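NADP-dependent 2-hydroxyacid dehydrogenase (Rhizobium etli, PDB 4XCV) binds NADPH and probably catalyses the NADP-dependent interconversion of D-2-hydroxyacids and 2-oxoacids. Local coordinates at residues A[165-170]-A[192-197]. Residues are numbered along the deposited sequence; the frame is centred on the assembly and turned at random.
With NDP (NADPH dihydro-nicotinamide-adenine-dinucleotide phosphate), chain B.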
# COMPACT_ATOMS: atom_id res chain seq x y z
N ASN A 165 -11.45 -8.02 0.15
CA ASN A 165 -12.38 -8.79 -0.69
C ASN A 165 -12.36 -8.05 -2.03
O ASN A 165 -12.38 -6.84 -2.05
CB ASN A 165 -13.78 -8.81 -0.07
CG ASN A 165 -14.71 -9.71 -0.82
OD1 ASN A 165 -14.39 -10.87 -1.05
ND2 ASN A 165 -15.82 -9.19 -1.25
N VAL A 166 -12.27 -8.79 -3.14
CA VAL A 166 -12.20 -8.18 -4.44
C VAL A 166 -13.21 -8.82 -5.36
O VAL A 166 -13.34 -10.02 -5.39
CB VAL A 166 -10.78 -8.31 -5.05
CG1 VAL A 166 -10.69 -7.61 -6.39
CG2 VAL A 166 -9.71 -7.78 -4.08
N ILE A 167 -13.88 -7.98 -6.14
CA ILE A 167 -14.78 -8.43 -7.20
C ILE A 167 -14.39 -7.68 -8.47
O ILE A 167 -13.72 -6.64 -8.40
CB ILE A 167 -16.26 -8.24 -6.85
CG1 ILE A 167 -16.62 -6.78 -6.63
CG2 ILE A 167 -16.58 -9.06 -5.62
CD1 ILE A 167 -18.09 -6.49 -6.32
N GLY A 168 -14.77 -8.20 -9.64
CA GLY A 168 -14.40 -7.56 -10.90
C GLY A 168 -15.52 -7.48 -11.89
O GLY A 168 -16.50 -8.24 -11.85
N TRP A 169 -15.36 -6.53 -12.80
CA TRP A 169 -16.34 -6.27 -13.83
C TRP A 169 -15.58 -6.00 -15.14
O TRP A 169 -14.60 -5.27 -15.17
CB TRP A 169 -17.18 -5.06 -13.42
CG TRP A 169 -18.23 -4.62 -14.42
CD1 TRP A 169 -19.50 -5.14 -14.54
CD2 TRP A 169 -18.15 -3.57 -15.39
NE1 TRP A 169 -20.21 -4.44 -15.48
CE2 TRP A 169 -19.41 -3.47 -16.02
CE3 TRP A 169 -17.17 -2.65 -15.76
CZ2 TRP A 169 -19.70 -2.51 -16.99
CZ3 TRP A 169 -17.48 -1.71 -16.69
CH2 TRP A 169 -18.71 -1.63 -17.30
N SER A 170 -16.07 -6.60 -16.21
CA SER A 170 -15.48 -6.40 -17.55
C SER A 170 -16.51 -6.68 -18.58
O SER A 170 -17.61 -7.12 -18.28
CB SER A 170 -14.24 -7.26 -17.73
OG SER A 170 -14.47 -8.63 -17.49
N ALA A 192 -23.47 -2.21 -6.44
CA ALA A 192 -24.11 -2.34 -5.13
C ALA A 192 -23.31 -3.12 -4.11
O ALA A 192 -23.55 -2.96 -2.90
CB ALA A 192 -25.48 -2.98 -5.31
N LYS A 193 -22.38 -3.94 -4.58
CA LYS A 193 -21.47 -4.71 -3.73
C LYS A 193 -20.13 -4.03 -3.47
O LYS A 193 -19.34 -4.57 -2.72
CB LYS A 193 -21.14 -6.07 -4.42
CG LYS A 193 -22.29 -7.02 -4.58
CD LYS A 193 -21.98 -8.22 -5.49
CE LYS A 193 -20.83 -9.09 -4.99
NZ LYS A 193 -21.23 -10.03 -3.91
N THR A 194 -19.89 -2.91 -4.11
CA THR A 194 -18.56 -2.27 -4.13
C THR A 194 -18.46 -1.12 -3.11
O THR A 194 -19.26 -0.20 -3.13
CB THR A 194 -18.24 -1.75 -5.53
OG1 THR A 194 -18.19 -2.86 -6.43
CG2 THR A 194 -16.93 -1.05 -5.57
N ASP A 195 -17.44 -1.22 -2.25
CA ASP A 195 -17.07 -0.14 -1.31
C ASP A 195 -16.02 0.82 -1.92
O ASP A 195 -16.08 2.01 -1.68
CB ASP A 195 -16.51 -0.74 -0.03
CG ASP A 195 -17.51 -1.61 0.68
OD1 ASP A 195 -18.66 -1.15 0.96
OD2 ASP A 195 -17.14 -2.77 1.01
N ILE A 196 -15.02 0.26 -2.59
CA ILE A 196 -14.01 1.06 -3.28
C ILE A 196 -14.01 0.65 -4.75
O ILE A 196 -13.72 -0.49 -5.07
CB ILE A 196 -12.59 0.85 -2.67
CG1 ILE A 196 -12.55 1.11 -1.15
CG2 ILE A 196 -11.58 1.68 -3.46
CD1 ILE A 196 -11.16 0.86 -0.57
N LEU A 197 -14.40 1.59 -5.61
CA LEU A 197 -14.42 1.34 -7.05
C LEU A 197 -13.04 1.70 -7.59
O LEU A 197 -12.60 2.83 -7.38
CB LEU A 197 -15.49 2.19 -7.71
CG LEU A 197 -15.75 2.01 -9.21
CD1 LEU A 197 -17.06 2.74 -9.57
CD2 LEU A 197 -14.59 2.44 -10.13
PA NDP B . -6.82 -3.93 -21.53
O1A NDP B . -5.86 -5.05 -21.26
O2A NDP B . -7.27 -3.62 -22.94
O5B NDP B . -8.11 -4.21 -20.62
C5B NDP B . -9.26 -3.38 -20.77
C4B NDP B . -10.33 -3.92 -19.85
O4B NDP B . -11.44 -3.03 -19.90
C3B NDP B . -10.81 -5.29 -20.28
O3B NDP B . -11.10 -6.10 -19.12
C2B NDP B . -12.07 -4.93 -21.01
O2B NDP B . -13.09 -5.97 -21.04
C1B NDP B . -12.59 -3.76 -20.17
N9A NDP B . -13.57 -2.93 -20.87
C8A NDP B . -13.34 -2.25 -22.01
N7A NDP B . -14.51 -1.68 -22.42
C5A NDP B . -15.47 -2.06 -21.53
C6A NDP B . -16.85 -1.87 -21.46
N6A NDP B . -17.49 -1.10 -22.34
N1A NDP B . -17.51 -2.43 -20.44
C2A NDP B . -16.86 -3.19 -19.52
N3A NDP B . -15.54 -3.43 -19.54
C4A NDP B . -14.88 -2.84 -20.56
O3 NDP B . -6.25 -2.56 -20.93
PN NDP B . -5.17 -2.33 -19.76
O1N NDP B . -5.65 -3.09 -18.57
O2N NDP B . -3.83 -2.61 -20.22
O5D NDP B . -5.29 -0.76 -19.56
C5D NDP B . -6.55 -0.15 -19.25
C4D NDP B . -6.40 1.35 -19.54
O4D NDP B . -5.55 1.95 -18.57
C3D NDP B . -5.74 1.69 -20.85
O3D NDP B . -6.68 1.66 -21.94
C2D NDP B . -5.17 3.08 -20.61
O2D NDP B . -6.11 4.08 -21.08
C1D NDP B . -5.10 3.20 -19.12
N1N NDP B . -3.76 3.43 -18.56
C2N NDP B . -3.54 4.47 -17.69
C3N NDP B . -2.30 4.76 -17.24
C7N NDP B . -2.05 5.82 -16.29
O7N NDP B . -0.87 6.24 -16.23
N7N NDP B . -2.97 6.33 -15.49
C4N NDP B . -1.16 3.91 -17.62
C5N NDP B . -1.52 2.82 -18.51
C6N NDP B . -2.72 2.60 -18.98
P2B NDP B . -12.75 -7.41 -21.71
O1X NDP B . -14.06 -8.11 -21.79
O2X NDP B . -12.14 -7.09 -23.06
O3X NDP B . -11.75 -8.05 -20.84
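In the Rossmann-type NADPH-binding domain, Ile167 on strand 165-169 meets Lys193 and Thr194, in the turn that leads from helix 187-192 into strand 196-199. The two strands flank strand 142-146 in a parallel sheet. They are therefore not hydrogen-bonded to each other, and the link is made by side chains alone. Ile167 sends its CD1 methyl to the turn. CG1 sits between the backbone N and the carbonyl carbon (chi1 62°), and an extended chi2 carries CD1 outward. This methyl lies 3.6 Å from Lys193 CB and 3.6 Å from Thr194 OG1. In one of its two conformers the Lys193 chain bends at chi3 and chi4, which places NZ for a salt bridge with Glu180 on the outermost strand, 180-182. Thr194 OG1 is hydrogen-bonded to Phe190 O, so a satisfied hydroxyl faces the methyl.

The far end of strand 165-169 reaches the cofactor. Trp169 offers one ring face to the adenine, and its NE1 is hydrogen-bonded to Ala184 O. The two ring planes are tilted by roughly 30°. With an alanine here, the C2A side of the adenine would probably lose its aromatic neighbour and Ala184 O its indole donor. Trp169 CZ3 is 3.3 Å from NADPH C2A, and Ser170 CB lies 3.6 Å from the ribose O3B.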